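Local coordinates for protein glutathione S-transferase 1 (Ascaris suum, PDB 4Q5F) that conjugates reduced glutathione to a wide range of hydrophobic electrophiles, and can also act as a glutathione peroxidase, at residues B[94-99]-B[159-164]. Numbering follows the deposited sequence.
Sequences PMEEAQ and YMVGKS
Val-161 reaches from its loop onto the first turns of helix 94-114 and meets Glu-96 and Gln-99, three residues apart on the helix, through carbon contacts and no hydrogen bond. Its two methyls divide the work. CG1 lies 3.9 Å from CG of Glu-96 and equally near that residue's carbonyl O. CG2 rests on the backbone of Gln-99, 3.8 Å from its C, while the CB of Gln-99 touches both methyls.

The Glu-96 side chain runs past Val-161 in the opposite sense, extended beyond CG (chi2 -166°), and carries its carboxylate to Gly-162, where OE2 stands 4.1 Å from CA. Its other oxygen, OE1, accepts a hydrogen bond from the backbone N of Lys-92, just ahead of the helix, which ties the carboxylate back to its own chain.

Of the Gln-99 side chain, CB is what meets Val-161. A bend at chi2 (-64°) takes the amide away from the loop, and NE2 donates to the carbonyl O of Val-72 in the second subunit.

Val-161 also packs on Val-100 and Met-160 on Ile-103, both further along the same helix, while Met-160 also touches Phe-151 of helix 129-155. The loop joining helices 129-155 and 167-182 thus lies against the first part of helix 94-114, a packing contact within the all-helical C-terminal domain of the GST fold, beside the dimer interface.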
loop_
_atom_site.group_PDB
_atom_site.type_symbol
_atom_site.label_atom_id
_atom_site.label_comp_id
_atom_site.label_asym_id
_atom_site.label_seq_id
_atom_site.Cartn_x
_atom_site.Cartn_y
_atom_site.Cartn_z
ATOM N N PRO B 94 11.332 -9.044 -12.611
ATOM C CA PRO B 94 9.948 -9.021 -12.119
ATOM C C PRO B 94 9.813 -9.419 -10.651
ATOM O O PRO B 94 8.968 -8.862 -9.950
ATOM C CB PRO B 94 9.247 -10.046 -13.012
ATOM C CG PRO B 94 10.012 -10.007 -14.277
ATOM C CD PRO B 94 11.444 -9.809 -13.866
ATOM N N MET B 95 10.626 -10.369 -10.195
ATOM C CA MET B 95 10.574 -10.792 -8.800
ATOM C C MET B 95 11.228 -9.740 -7.910
ATOM O O MET B 95 10.799 -9.525 -6.778
ATOM C CB MET B 95 11.254 -12.151 -8.607
ATOM C CG MET B 95 11.311 -12.623 -7.156
ATOM S SD MET B 95 9.702 -12.635 -6.340
ATOM C CE MET B 95 8.831 -13.842 -7.328
ATOM N N GLU B 96 12.259 -9.080 -8.426
ATOM C CA GLU B 96 12.930 -8.023 -7.676
ATOM C C GLU B 96 11.995 -6.843 -7.461
ATOM O O GLU B 96 11.929 -6.295 -6.361
ATOM C CB GLU B 96 14.199 -7.559 -8.395
ATOM C CG GLU B 96 15.446 -8.355 -8.033
ATOM C CD GLU B 96 16.727 -7.677 -8.483
ATOM O OE1 GLU B 96 16.651 -6.678 -9.228
ATOM O OE2 GLU B 96 17.815 -8.142 -8.087
ATOM N N GLU B 97 11.279 -6.454 -8.513
ATOM C CA GLU B 97 10.298 -5.379 -8.417
ATOM C C GLU B 97 9.275 -5.687 -7.333
ATOM O O GLU B 97 8.830 -4.795 -6.610
ATOM C CB GLU B 97 9.579 -5.174 -9.752
ATOM C CG GLU B 97 10.441 -4.582 -10.856
ATOM C CD GLU B 97 9.623 -3.818 -11.886
ATOM O OE1 GLU B 97 8.819 -2.949 -11.485
ATOM O OE2 GLU B 97 9.777 -4.091 -13.095
ATOM N N ALA B 98 8.903 -6.959 -7.228
ATOM C CA ALA B 98 7.947 -7.393 -6.221
ATOM C C ALA B 98 8.560 -7.306 -4.828
ATOM O O ALA B 98 7.901 -6.884 -3.879
ATOM C CB ALA B 98 7.484 -8.807 -6.513
ATOM N N GLN B 99 9.824 -7.704 -4.710
ATOM C CA GLN B 99 10.527 -7.636 -3.433
ATOM C C GLN B 99 10.657 -6.186 -2.978
ATOM O O GLN B 99 10.596 -5.897 -1.782
ATOM C CB GLN B 99 11.911 -8.281 -3.538
ATOM C CG GLN B 99 11.885 -9.791 -3.743
ATOM C CD GLN B 99 11.274 -10.540 -2.571
ATOM O OE1 GLN B 99 11.261 -10.052 -1.440
ATOM N NE2 GLN B 99 10.760 -11.733 -2.841
ATOM N N TYR B 159 21.538 -2.224 0.038
ATOM C CA TYR B 159 20.127 -1.900 -0.182
ATOM C C TYR B 159 19.209 -3.077 0.125
ATOM O O TYR B 159 19.663 -4.214 0.246
ATOM C CB TYR B 159 19.921 -1.428 -1.623
ATOM C CG TYR B 159 20.867 -0.309 -2.002
ATOM C CD1 TYR B 159 20.783 0.931 -1.384
ATOM C CD2 TYR B 159 21.852 -0.494 -2.963
ATOM C CE1 TYR B 159 21.648 1.955 -1.715
ATOM C CE2 TYR B 159 22.723 0.528 -3.301
ATOM C CZ TYR B 159 22.615 1.750 -2.670
ATOM O OH TYR B 159 23.474 2.775 -2.994
ATOM N N MET B 160 17.917 -2.789 0.257
ATOM C CA MET B 160 16.926 -3.806 0.586
ATOM C C MET B 160 16.903 -4.880 -0.486
ATOM O O MET B 160 16.890 -6.071 -0.177
ATOM C CB MET B 160 15.536 -3.177 0.726
ATOM C CG MET B 160 15.365 -2.328 1.976
ATOM S SD MET B 160 15.582 -3.290 3.484
ATOM C CE MET B 160 15.479 -2.006 4.724
ATOM N N VAL B 161 16.896 -4.448 -1.743
ATOM C CA VAL B 161 16.881 -5.364 -2.873
ATOM C C VAL B 161 17.955 -4.953 -3.878
ATOM O O VAL B 161 18.109 -3.770 -4.182
ATOM C CB VAL B 161 15.513 -5.359 -3.596
ATOM C CG1 VAL B 161 15.432 -6.533 -4.580
ATOM C CG2 VAL B 161 14.343 -5.371 -2.590
ATOM N N GLY B 162 18.701 -5.933 -4.382
ATOM C CA GLY B 162 19.671 -5.696 -5.436
ATOM C C GLY B 162 20.905 -4.936 -4.991
ATOM O O GLY B 162 21.014 -4.517 -3.838
ATOM N N LYS B 163 21.833 -4.751 -5.926
ATOM C CA LYS B 163 23.122 -4.129 -5.639
ATOM C C LYS B 163 23.123 -2.621 -5.884
ATOM O O LYS B 163 24.139 -1.957 -5.666
ATOM C CB LYS B 163 24.213 -4.783 -6.491
ATOM N N SER B 164 21.994 -2.084 -6.340
ATOM C CA SER B 164 21.866 -0.646 -6.572
ATOM C C SER B 164 20.573 -0.103 -5.966
ATOM O O SER B 164 19.637 -0.856 -5.694
ATOM C CB SER B 164 21.921 -0.329 -8.068
ATOM O OG SER B 164 20.783 -0.835 -8.745
#